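Benzyl alcohol dehydrogenase (PDB 1F8F) catalyses the NAD-dependent oxidation of aryl alcohols such as benzyl alcohol to the aldehyde, as a zinc-containing member of the alcohol dehydrogenase family. Local coordinates at residues A[9-14]-A[20-25]; A[70-75]-A[146-151]; A[182-187]-A[322-327]; A[349-354]-A[366-371]. All coordinates share one frame; numbering follows the deposited sequence.

Contact 1 of 4, residues A[9-14]-A[20-25]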
loop_
_atom_site.group_PDB
_atom_site.type_symbol
_atom_site.label_atom_id
_atom_site.label_comp_id
_atom_site.label_asym_id
_atom_site.label_seq_id
_atom_site.Cartn_x
_atom_site.Cartn_y
_atom_site.Cartn_z
ATOM N N ALA A 9 29.440 31.055 -19.752
ATOM C CA ALA A 9 28.834 29.727 -19.637
ATOM C C ALA A 9 29.578 28.751 -20.517
ATOM O O ALA A 9 29.973 29.190 -21.579
ATOM C CB ALA A 9 27.369 29.708 -20.067
ATOM N N ALA A 10 29.651 27.495 -20.181
ATOM C CA ALA A 10 30.288 26.486 -20.994
ATOM C C ALA A 10 29.345 25.983 -22.079
ATOM O O ALA A 10 28.329 25.341 -21.765
ATOM C CB ALA A 10 30.714 25.318 -20.095
ATOM N N VAL A 11 29.684 26.105 -23.356
ATOM C CA VAL A 11 28.869 25.668 -24.472
ATOM C C VAL A 11 29.313 24.365 -25.108
ATOM O O VAL A 11 30.518 24.120 -25.281
ATOM C CB VAL A 11 28.907 26.793 -25.535
ATOM C CG1 VAL A 11 28.282 26.297 -26.839
ATOM C CG2 VAL A 11 28.255 28.087 -25.070
ATOM N N THR A 12 28.388 23.482 -25.484
ATOM C CA THR A 12 28.715 22.256 -26.179
ATOM C C THR A 12 28.351 22.455 -27.648
ATOM O O THR A 12 27.204 22.250 -28.015
ATOM C CB THR A 12 27.944 21.078 -25.587
ATOM O OG1 THR A 12 28.360 20.771 -24.250
ATOM C CG2 THR A 12 28.172 19.835 -26.417
ATOM N N PRO A 13 29.282 22.878 -28.503
ATOM C CA PRO A 13 29.016 23.232 -29.884
ATOM C C PRO A 13 28.611 22.149 -30.836
ATOM O O PRO A 13 27.915 22.559 -31.768
ATOM C CB PRO A 13 30.274 23.962 -30.367
ATOM C CG PRO A 13 30.850 24.460 -29.084
ATOM C CD PRO A 13 30.686 23.241 -28.168
ATOM N N CYS A 14 28.955 20.880 -30.736
ATOM C CA CYS A 14 28.493 19.909 -31.721
ATOM C C CYS A 14 28.669 18.488 -31.213
ATOM O O CYS A 14 29.226 18.263 -30.133
ATOM C CB CYS A 14 29.209 20.044 -33.068
ATOM S SG CYS A 14 31.005 19.754 -33.102
ATOM N N GLU A 20 33.638 24.707 -24.045
ATOM C CA GLU A 20 34.443 25.900 -24.264
ATOM C C GLU A 20 33.737 27.049 -23.522
ATOM O O GLU A 20 32.503 27.117 -23.618
ATOM C CB GLU A 20 34.545 26.363 -25.711
ATOM C CG GLU A 20 34.678 25.450 -26.894
ATOM C CD GLU A 20 34.131 25.967 -28.219
ATOM O OE1 GLU A 20 33.829 27.183 -28.375
ATOM O OE2 GLU A 20 33.964 25.133 -29.164
ATOM N N LEU A 21 34.451 27.938 -22.870
ATOM C CA LEU A 21 33.806 29.029 -22.145
ATOM C C LEU A 21 33.453 30.166 -23.091
ATOM O O LEU A 21 34.283 30.483 -23.954
ATOM C CB LEU A 21 34.719 29.462 -20.990
ATOM C CG LEU A 21 34.838 28.491 -19.820
ATOM C CD1 LEU A 21 35.621 29.068 -18.649
ATOM C CD2 LEU A 21 33.479 27.978 -19.355
ATOM N N GLN A 22 32.264 30.742 -23.033
ATOM C CA GLN A 22 31.841 31.784 -23.958
ATOM C C GLN A 22 31.161 32.923 -23.219
ATOM O O GLN A 22 30.748 32.709 -22.081
ATOM C CB GLN A 22 30.912 31.234 -25.048
ATOM C CG GLN A 22 31.509 30.428 -26.160
ATOM C CD GLN A 22 30.646 29.869 -27.257
ATOM O OE1 GLN A 22 29.484 30.230 -27.496
ATOM N NE2 GLN A 22 31.157 28.921 -28.051
ATOM N N ALA A 23 31.078 34.119 -23.797
ATOM C CA ALA A 23 30.374 35.207 -23.127
ATOM C C ALA A 23 28.926 35.279 -23.655
ATOM O O ALA A 23 28.734 35.305 -24.878
ATOM C CB ALA A 23 31.034 36.559 -23.345
ATOM N N LEU A 24 27.958 35.266 -22.728
ATOM C CA LEU A 24 26.547 35.312 -23.127
ATOM C C LEU A 24 25.720 36.249 -22.251
ATOM O O LEU A 24 26.180 36.912 -21.303
ATOM C CB LEU A 24 25.985 33.910 -23.114
ATOM C CG LEU A 24 26.524 32.670 -23.783
ATOM C CD1 LEU A 24 25.610 31.460 -23.501
ATOM C CD2 LEU A 24 26.684 32.670 -25.283
ATOM N N LYS A 25 24.413 36.362 -22.553
ATOM C CA LYS A 25 23.529 37.211 -21.773
ATOM C C LYS A 25 22.245 36.514 -21.291
ATOM O O LYS A 25 21.633 35.715 -21.956
ATOM C CB LYS A 25 23.086 38.491 -22.483
ATOM C CG LYS A 25 24.145 39.581 -22.463
ATOM C CD LYS A 25 24.642 39.857 -23.879
ATOM C CE LYS A 25 24.062 41.169 -24.378
ATOM N NZ LYS A 25 22.845 40.998 -25.235
#
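Ala9, Ala10 and Val11 pair in antiparallel fashion with Gln22, Leu21 and Glu20 in the β hairpin of strands 5-11 and 20-26. At the hydrogen-bonded pair Ala9-Gln22, Ala9 N donates to Gln22 O and Gln22 N returns a bond to Ala9 O, each 3.1 Å long. The next hydrogen-bonded pair is less even: Val11 N reaches Glu20 O at 3.0 Å with an N-H...O angle of 166°, whereas the bond from Glu20 N to Val11 O is weak at 3.4 Å. Between them, at the non-hydrogen-bonded pair, Ala10 CB meets Leu21 CD2 at 3.9 Å.

Ala9, Val11, Glu20 and Gln22 share the other face. The extended Gln22 chain crosses the valine at about a right angle, its amide lying against the branched end, with OE1 3.5 Å from Val11 CG2. That methyl stands beside the backbone N because CG1 takes the place anti to it (chi1 170°). The same amide reaches along its own strand, and NE2 donates to Glu20 OE1 at 3.2 Å; the acceptor lies in the amide plane but is met from above the carboxylate plane, which probably restrains the rotation of the amide.

Outside the hairpin, Ala10 has backbone hydrogen bonding with Phe145, Leu21 touches Phe348, and Ala9 rests on Ala146, tying the hairpin to the catalytic-domain body. Past the strand, where the chain turns, Pro13 presents its ring to the glutamate, with CG 3.2 Å from Glu20 OE2.

Contact 2 of 4, residues A[70-75]-A[146-151]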
loop_
_atom_site.group_PDB
_atom_site.type_symbol
_atom_site.label_atom_id
_atom_site.label_comp_id
_atom_site.label_asym_id
_atom_site.label_seq_id
_atom_site.Cartn_x
_atom_site.Cartn_y
_atom_site.Cartn_z
ATOM N N ILE A 70 22.635 30.891 -5.112
ATOM C CA ILE A 70 21.999 31.906 -4.272
ATOM C C ILE A 70 21.006 32.711 -5.114
ATOM O O ILE A 70 21.267 33.130 -6.250
ATOM C CB ILE A 70 23.036 32.933 -3.743
ATOM C CG1 ILE A 70 24.214 32.239 -3.041
ATOM C CG2 ILE A 70 22.460 33.941 -2.758
ATOM C CD1 ILE A 70 25.364 33.148 -2.689
ATOM N N ILE A 71 19.814 32.877 -4.563
ATOM C CA ILE A 71 18.832 33.677 -5.321
ATOM C C ILE A 71 19.218 35.158 -5.328
ATOM O O ILE A 71 19.324 35.790 -4.306
ATOM C CB ILE A 71 17.413 33.498 -4.804
ATOM C CG1 ILE A 71 16.919 32.048 -5.016
ATOM C CG2 ILE A 71 16.488 34.455 -5.559
ATOM C CD1 ILE A 71 15.677 31.723 -4.231
ATOM N N GLU A 72 19.243 35.726 -6.492
ATOM C CA GLU A 72 19.572 37.018 -6.989
ATOM C C GLU A 72 18.384 37.850 -7.481
ATOM O O GLU A 72 18.505 39.062 -7.712
ATOM C CB GLU A 72 20.446 36.761 -8.247
ATOM C CG GLU A 72 20.848 37.921 -9.087
ATOM C CD GLU A 72 22.034 38.769 -8.681
ATOM O OE1 GLU A 72 22.910 38.424 -7.854
ATOM O OE2 GLU A 72 22.094 39.873 -9.262
ATOM N N ALA A 73 17.285 37.194 -7.792
ATOM C CA ALA A 73 16.070 37.818 -8.273
ATOM C C ALA A 73 14.938 36.786 -8.473
ATOM O O ALA A 73 15.183 35.702 -8.998
ATOM C CB ALA A 73 16.324 38.590 -9.564
ATOM N N ILE A 74 13.745 37.139 -8.003
ATOM C CA ILE A 74 12.559 36.309 -8.108
ATOM C C ILE A 74 11.543 36.958 -9.034
ATOM O O ILE A 74 11.606 38.171 -9.138
ATOM C CB ILE A 74 11.833 36.132 -6.762
ATOM C CG1 ILE A 74 11.554 37.501 -6.142
ATOM C CG2 ILE A 74 12.632 35.232 -5.843
ATOM C CD1 ILE A 74 10.840 37.406 -4.811
ATOM N N GLY A 75 10.664 36.274 -9.714
ATOM C CA GLY A 75 9.642 36.932 -10.533
ATOM C C GLY A 75 8.538 37.421 -9.579
ATOM O O GLY A 75 8.534 37.219 -8.360
ATOM N N ALA A 146 26.982 27.549 -15.820
ATOM C CA ALA A 146 27.146 28.955 -15.901
ATOM C C ALA A 146 27.077 29.712 -14.570
ATOM O O ALA A 146 26.571 29.322 -13.537
ATOM C CB ALA A 146 26.124 29.657 -16.802
ATOM N N THR A 147 27.604 30.963 -14.667
ATOM C CA THR A 147 27.628 31.830 -13.516
ATOM C C THR A 147 26.194 32.209 -13.194
ATOM O O THR A 147 26.011 32.697 -12.085
ATOM C CB THR A 147 28.475 33.120 -13.687
ATOM O OG1 THR A 147 28.036 33.833 -14.855
ATOM C CG2 THR A 147 29.968 32.835 -13.829
ATOM N N TYR A 148 25.251 32.243 -14.121
ATOM C CA TYR A 148 23.886 32.615 -13.767
ATOM C C TYR A 148 22.912 31.632 -14.417
ATOM O O TYR A 148 23.157 31.152 -15.519
ATOM C CB TYR A 148 23.558 34.073 -14.157
ATOM C CG TYR A 148 24.037 35.011 -13.052
ATOM C CD1 TYR A 148 25.342 35.540 -13.002
ATOM C CD2 TYR A 148 23.146 35.379 -12.060
ATOM C CE1 TYR A 148 25.697 36.370 -11.962
ATOM C CE2 TYR A 148 23.505 36.212 -11.038
ATOM C CZ TYR A 148 24.799 36.707 -10.987
ATOM O OH TYR A 148 25.100 37.531 -9.914
ATOM N N ALA A 149 21.851 31.273 -13.666
ATOM C CA ALA A 149 20.856 30.371 -14.185
ATOM C C ALA A 149 19.435 30.865 -13.899
ATOM O O ALA A 149 19.124 31.419 -12.833
ATOM C CB ALA A 149 20.990 28.978 -13.530
ATOM N N LEU A 150 18.560 30.572 -14.859
ATOM C CA LEU A 150 17.146 30.852 -14.654
ATOM C C LEU A 150 16.378 29.535 -14.462
ATOM O O LEU A 150 16.366 28.663 -15.348
ATOM C CB LEU A 150 16.623 31.567 -15.898
ATOM C CG LEU A 150 15.225 32.181 -15.764
ATOM C CD1 LEU A 150 15.325 33.537 -15.096
ATOM C CD2 LEU A 150 14.528 32.261 -17.120
ATOM N N SER A 151 15.664 29.409 -13.353
ATOM C CA SER A 151 14.892 28.178 -13.134
ATOM C C SER A 151 13.430 28.506 -12.904
ATOM O O SER A 151 13.068 29.684 -13.087
ATOM C CB SER A 151 15.554 27.451 -11.949
ATOM O OG SER A 151 15.588 28.399 -10.865
#
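Glu72 and Tyr148 meet by their side chains, which cross at about a right angle while their CA atoms stay 9.2 Å apart. The carboxylate plane is turned 85° from the phenol ring, and OE1 lies at the ring's edge, in its plane. Tyr148 OH donates a weak hydrogen bond of 3.1 Å to Glu72 OE1. Behind the polar ends the aliphatic part of the glutamate runs beside the same ring edge, with Glu72 CG 3.7 Å from Tyr148 CE2. The glutamate gets there by a bend: CG leaves anti to the backbone N (chi1 174°), and a turn of 82° at chi2 brings the carboxylate round to the hydroxyl.

Lys5 approaches both groups, through a weak hydrogen bond with Tyr148 OH and a long, weak ion pair with Glu72 OE2; its charge would be expected to favour an ionised carboxylate. The ring also touches Ile7 and Lys37. Strands 66-74 and 148-152 each pair with strand 33-42, so the contact spans that shared neighbour at the protein surface. Glu72 and Ala73 both face Leu35 there, forming a classic β bulge in the mixed β-sheet of the GroES-like catalytic domain of zinc-dependent alcohol dehydrogenases.

Contact 3 of 4, residues A[182-187]-A[322-327]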
loop_
_atom_site.group_PDB
_atom_site.type_symbol
_atom_site.label_atom_id
_atom_site.label_comp_id
_atom_site.label_asym_id
_atom_site.label_seq_id
_atom_site.Cartn_x
_atom_site.Cartn_y
_atom_site.Cartn_z
ATOM N N CYS A 182 15.681 3.427 -3.591
ATOM C CA CYS A 182 15.504 2.601 -2.383
ATOM C C CYS A 182 14.411 3.110 -1.470
ATOM O O CYS A 182 13.528 2.355 -1.011
ATOM C CB CYS A 182 16.856 2.671 -1.712
ATOM S SG CYS A 182 18.063 1.402 -2.048
ATOM N N ILE A 183 14.393 4.393 -1.132
ATOM C CA ILE A 183 13.433 4.904 -0.142
ATOM C C ILE A 183 12.037 5.052 -0.727
ATOM O O ILE A 183 11.087 4.650 -0.025
ATOM C CB ILE A 183 13.892 6.213 0.538
ATOM C CG1 ILE A 183 15.067 5.940 1.520
ATOM C CG2 ILE A 183 12.784 6.900 1.352
ATOM C CD1 ILE A 183 15.987 7.105 1.815
ATOM N N ASN A 184 11.836 5.673 -1.881
ATOM C CA ASN A 184 10.494 5.929 -2.389
ATOM C C ASN A 184 9.960 4.847 -3.304
ATOM O O ASN A 184 8.752 4.606 -3.284
ATOM C CB ASN A 184 10.396 7.249 -3.168
ATOM C CG ASN A 184 10.938 8.434 -2.411
ATOM O OD1 ASN A 184 10.617 8.572 -1.247
ATOM N ND2 ASN A 184 11.794 9.285 -3.025
ATOM N N ALA A 185 10.861 4.269 -4.116
ATOM C CA ALA A 185 10.345 3.365 -5.155
ATOM C C ALA A 185 10.321 1.931 -4.670
ATOM O O ALA A 185 9.262 1.324 -4.604
ATOM C CB ALA A 185 11.128 3.482 -6.462
ATOM N N LEU A 186 11.472 1.403 -4.306
ATOM C CA LEU A 186 11.481 -0.000 -3.864
ATOM C C LEU A 186 10.741 -0.255 -2.564
ATOM O O LEU A 186 10.318 -1.279 -2.080
ATOM C CB LEU A 186 12.949 -0.460 -3.755
ATOM C CG LEU A 186 13.653 -0.619 -5.116
ATOM C CD1 LEU A 186 15.149 -0.859 -4.815
ATOM C CD2 LEU A 186 12.997 -1.681 -5.973
ATOM N N LYS A 187 11.071 0.637 -1.628
ATOM C CA LYS A 187 10.894 0.757 -0.212
ATOM C C LYS A 187 11.594 -0.352 0.606
ATOM O O LYS A 187 10.850 -1.108 1.270
ATOM C CB LYS A 187 9.476 0.836 0.313
ATOM C CG LYS A 187 8.557 1.895 -0.243
ATOM C CD LYS A 187 7.109 1.538 0.109
ATOM C CE LYS A 187 6.128 2.281 -0.737
ATOM N NZ LYS A 187 6.309 3.748 -0.910
ATOM N N LYS A 322 10.900 18.707 -3.634
ATOM C CA LYS A 322 10.625 19.751 -2.692
ATOM C C LYS A 322 10.475 19.191 -1.261
ATOM O O LYS A 322 10.807 19.887 -0.301
ATOM C CB LYS A 322 9.317 20.494 -3.036
ATOM C CG LYS A 322 9.430 21.586 -4.083
ATOM C CD LYS A 322 9.463 23.017 -3.464
ATOM C CE LYS A 322 10.239 23.812 -4.547
ATOM N NZ LYS A 322 10.330 25.278 -4.312
ATOM N N LYS A 323 10.074 17.926 -1.163
ATOM C CA LYS A 323 10.009 17.193 0.068
ATOM C C LYS A 323 11.266 16.361 0.368
ATOM O O LYS A 323 11.839 16.456 1.444
ATOM C CB LYS A 323 8.813 16.206 0.060
ATOM C CG LYS A 323 8.520 15.674 1.448
ATOM C CD LYS A 323 7.662 14.392 1.414
ATOM C CE LYS A 323 7.318 14.028 2.874
ATOM N NZ LYS A 323 6.439 12.842 2.910
ATOM N N PHE A 324 11.718 15.514 -0.550
ATOM C CA PHE A 324 12.842 14.606 -0.421
ATOM C C PHE A 324 14.227 15.244 -0.313
ATOM O O PHE A 324 15.072 14.703 0.430
ATOM C CB PHE A 324 12.825 13.590 -1.601
ATOM C CG PHE A 324 13.655 12.351 -1.346
ATOM C CD1 PHE A 324 13.525 11.595 -0.196
ATOM C CD2 PHE A 324 14.611 11.907 -2.261
ATOM C CE1 PHE A 324 14.296 10.456 0.028
ATOM C CE2 PHE A 324 15.360 10.777 -2.059
ATOM C CZ PHE A 324 15.216 10.014 -0.901
ATOM N N ILE A 325 14.522 16.299 -1.084
ATOM C CA ILE A 325 15.843 16.925 -1.056
ATOM C C ILE A 325 16.193 17.408 0.333
ATOM O O ILE A 325 17.262 17.053 0.833
ATOM C CB ILE A 325 16.117 17.965 -2.144
ATOM C CG1 ILE A 325 16.513 17.185 -3.432
ATOM C CG2 ILE A 325 17.248 18.959 -1.800
ATOM C CD1 ILE A 325 16.402 18.159 -4.587
ATOM N N PRO A 326 15.342 18.211 0.963
ATOM C CA PRO A 326 15.580 18.592 2.351
ATOM C C PRO A 326 15.689 17.378 3.263
ATOM O O PRO A 326 16.431 17.460 4.262
ATOM C CB PRO A 326 14.397 19.512 2.717
ATOM C CG PRO A 326 13.865 19.940 1.386
ATOM C CD PRO A 326 14.129 18.829 0.406
ATOM N N GLU A 327 14.979 16.250 3.043
ATOM C CA GLU A 327 15.134 15.109 3.919
ATOM C C GLU A 327 16.569 14.546 3.800
ATOM O O GLU A 327 17.227 14.226 4.798
ATOM C CB GLU A 327 14.094 13.995 3.693
ATOM C CG GLU A 327 12.681 14.306 4.172
ATOM C CD GLU A 327 11.617 13.420 3.593
ATOM O OE1 GLU A 327 11.777 12.608 2.669
ATOM O OE2 GLU A 327 10.463 13.498 4.086
HETATM O O HOH W 1 10.139 11.405 0.701
#
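Phe324 projects from helix 321-333 toward helix 174-186, where Asn184 and Ile183 receive its ring in two different ways. Asn184 comes from the opposite direction and sets its amide nitrogen over the middle of one ring face: ND2 stands 3.8 Å above the plane, nearly equidistant from all six carbons. Amide and ring planes are 68° apart, so the NH2 end addresses the aromatic face and the amide does not lie flat upon it. The same nitrogen makes a weak hydrogen bond to Gly317 O, which would help keep it turned this way. Ile183 works at the edge, near the ring plane, bringing CD1 to 4.1 Å from Phe324 CZ and CG2 to 4.1 Å from Phe324 CE1.

The phenylalanine reaches across because its CG extends anti to the backbone N (chi1 -162°). Its helix follows strand 310-313, an outermost strand of the parallel Rossmann-type sheet within this chain, and Ile183 also packs on Ala209 and Cys213 of helix 201-213. A kink occurs in helix 321-333 at Pro326, whose nitrogen has no hydrogen bond to the preceding turn.

Beside the ring, a water donates to Glu327 OE1 at 2.8 Å and, weakly, to Asn184 OD1 at 3.5 Å, while Glu327 OE1 itself lies in the ring plane at the edge. In the tetramer, Pro190 of the third subunit packs on Ile183, and Asn101 of the second on Lys322.

Contact 4 of 4, residues A[349-354]-A[366-371]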
loop_
_atom_site.group_PDB
_atom_site.type_symbol
_atom_site.label_atom_id
_atom_site.label_comp_id
_atom_site.label_asym_id
_atom_site.label_seq_id
_atom_site.Cartn_x
_atom_site.Cartn_y
_atom_site.Cartn_z
ATOM N N ASP A 349 37.631 26.027 -15.519
ATOM C CA ASP A 349 38.469 25.795 -16.683
ATOM C C ASP A 349 38.995 24.373 -16.699
ATOM O O ASP A 349 39.793 24.073 -17.598
ATOM C CB ASP A 349 39.576 26.850 -16.806
ATOM C CG ASP A 349 40.592 26.839 -15.696
ATOM O OD1 ASP A 349 40.783 25.852 -14.949
ATOM O OD2 ASP A 349 41.292 27.867 -15.495
ATOM N N GLU A 350 38.612 23.457 -15.804
ATOM C CA GLU A 350 39.033 22.067 -15.893
ATOM C C GLU A 350 37.842 21.147 -16.192
ATOM O O GLU A 350 37.914 19.916 -16.135
ATOM C CB GLU A 350 39.743 21.592 -14.633
ATOM C CG GLU A 350 40.858 22.483 -14.103
ATOM C CD GLU A 350 41.299 22.174 -12.687
ATOM O OE1 GLU A 350 40.486 21.857 -11.790
ATOM O OE2 GLU A 350 42.539 22.225 -12.453
ATOM N N ILE A 351 36.731 21.698 -16.635
ATOM C CA ILE A 351 35.489 20.976 -16.897
ATOM C C ILE A 351 35.676 19.840 -17.882
ATOM O O ILE A 351 35.182 18.749 -17.537
ATOM C CB ILE A 351 34.356 21.956 -17.229
ATOM C CG1 ILE A 351 33.004 21.211 -17.198
ATOM C CG2 ILE A 351 34.607 22.587 -18.601
ATOM C CD1 ILE A 351 31.822 22.021 -17.696
ATOM N N ASN A 352 36.415 19.922 -18.973
ATOM C CA ASN A 352 36.733 18.799 -19.852
ATOM C C ASN A 352 37.479 17.624 -19.222
ATOM O O ASN A 352 37.350 16.478 -19.657
ATOM C CB ASN A 352 37.626 19.255 -21.027
ATOM C CG ASN A 352 36.700 19.990 -21.984
ATOM O OD1 ASN A 352 35.760 19.338 -22.495
ATOM N ND2 ASN A 352 37.015 21.283 -22.081
ATOM N N GLN A 353 38.306 17.877 -18.215
ATOM C CA GLN A 353 39.024 16.898 -17.438
ATOM C C GLN A 353 38.084 16.211 -16.428
ATOM O O GLN A 353 38.255 15.051 -16.107
ATOM C CB GLN A 353 40.151 17.499 -16.583
ATOM C CG GLN A 353 40.925 16.408 -15.839
ATOM C CD GLN A 353 41.978 15.770 -16.714
ATOM O OE1 GLN A 353 42.784 16.554 -17.219
ATOM N NE2 GLN A 353 41.995 14.455 -16.856
ATOM N N ALA A 354 37.061 16.954 -16.003
ATOM C CA ALA A 354 36.088 16.338 -15.097
ATOM C C ALA A 354 35.341 15.243 -15.878
ATOM O O ALA A 354 35.164 14.151 -15.321
ATOM C CB ALA A 354 35.190 17.374 -14.462
ATOM N N PRO A 366 32.063 14.413 -9.849
ATOM C CA PRO A 366 32.700 15.745 -10.015
ATOM C C PRO A 366 31.753 16.881 -9.718
ATOM O O PRO A 366 30.523 16.777 -9.890
ATOM C CB PRO A 366 33.153 15.757 -11.456
ATOM C CG PRO A 366 32.792 14.434 -12.098
ATOM C CD PRO A 366 31.799 13.762 -11.164
ATOM N N ILE A 367 32.221 18.026 -9.249
ATOM C CA ILE A 367 31.538 19.271 -8.948
ATOM C C ILE A 367 32.343 20.458 -9.485
ATOM O O ILE A 367 33.548 20.590 -9.236
ATOM C CB ILE A 367 31.192 19.542 -7.492
ATOM C CG1 ILE A 367 30.375 18.400 -6.860
ATOM C CG2 ILE A 367 30.351 20.834 -7.433
ATOM C CD1 ILE A 367 29.813 18.644 -5.471
ATOM N N ILE A 368 31.824 21.076 -10.548
ATOM C CA ILE A 368 32.470 22.213 -11.197
ATOM C C ILE A 368 32.237 23.441 -10.334
ATOM O O ILE A 368 31.097 23.934 -10.204
ATOM C CB ILE A 368 31.961 22.392 -12.662
ATOM C CG1 ILE A 368 32.083 21.130 -13.468
ATOM C CG2 ILE A 368 32.815 23.459 -13.388
ATOM C CD1 ILE A 368 30.987 20.156 -13.740
ATOM N N LYS A 369 33.274 23.956 -9.689
ATOM C CA LYS A 369 33.209 25.211 -8.928
ATOM C C LYS A 369 33.200 26.390 -9.913
ATOM O O LYS A 369 34.075 26.421 -10.764
ATOM C CB LYS A 369 34.336 25.467 -7.960
ATOM C CG LYS A 369 34.283 24.731 -6.641
ATOM C CD LYS A 369 35.474 25.232 -5.780
ATOM C CE LYS A 369 35.760 24.198 -4.699
ATOM N NZ LYS A 369 36.269 24.825 -3.442
ATOM N N ILE A 370 32.193 27.224 -9.822
ATOM C CA ILE A 370 31.907 28.307 -10.735
ATOM C C ILE A 370 32.051 29.711 -10.158
ATOM O O ILE A 370 32.835 30.471 -10.713
ATOM C CB ILE A 370 30.500 28.059 -11.304
ATOM C CG1 ILE A 370 30.562 26.818 -12.204
ATOM C CG2 ILE A 370 30.000 29.274 -12.080
ATOM C CD1 ILE A 370 29.240 26.268 -12.694
ATOM N N ALA A 371 31.406 30.031 -9.041
ATOM C CA ALA A 371 31.598 31.273 -8.323
ATOM C C ALA A 371 32.983 31.249 -7.643
ATOM O O ALA A 371 33.550 30.127 -7.486
ATOM C CB ALA A 371 30.592 31.464 -7.193
ATOM O OXT ALA A 371 33.446 32.323 -7.202
#
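Ile351 and Ile368 form one of two apolar touches between helix 351-360 and the last strand of the chain, and Ala354 with Pro366 forms the other. All four residues are buried. The isoleucines cross obliquely through the methylene carbons of their longer branches, Ile351 CG1 lying 3.8 Å from Ile368 CG1, with Ile368 CD1 a little farther at 4.1 Å from Ile351 CG1. Ile351 carries CG1 anti to its backbone N (chi1 -168°), which brings that branch to the strand. About one helical turn on, the packing is made by alanine and the proline ring: Ala354 CB lies 4.0 Å from Pro366 CB, and Pro366 CG sits at the same distance from Ala354 O. No hydrogen bond joins the segments.

On the solvent side, Glu350 and Gln353 are exposed and make local bonds. Glu350, at the N-cap position, accepts from Ala347 N through OE1; Gln353 NE2 bonds Asp357 OD1 farther along the helix. Lys369, also exposed, makes a cation-π interaction with Phe345.

The contact belongs to a β-α-β unit: strand 343-347 leads into helix 351-360 and then into strand 365-369, which lies parallel to the first and antiparallel to strand 33-42.

Contacts 1, 2 and 4 touch one another, contact 1 lying on the same side of the chain's centre as each of the others. Between centres, contact 1 is about 14 Å from contact 4 and about 18 Å from contact 2. Ala9 CB meets Ala146 CB at 3.5 Å, and Ala10 CB meets Ile351 CD1 at 4.2 Å. Contacts 2 and 4 reach the same mixed sheet, Ile370 CG2 packing on Ala146 O at 3.7 Å. Contact 3 touches none of them; its nearest atoms are about 8 Å from contact 2, 13 Å from contact 4 and 22 Å from contact 1. The side chain of Pro366 is about 7 Å from a bound NAD, and that of Asn184 about 11 Å from a bound NAD.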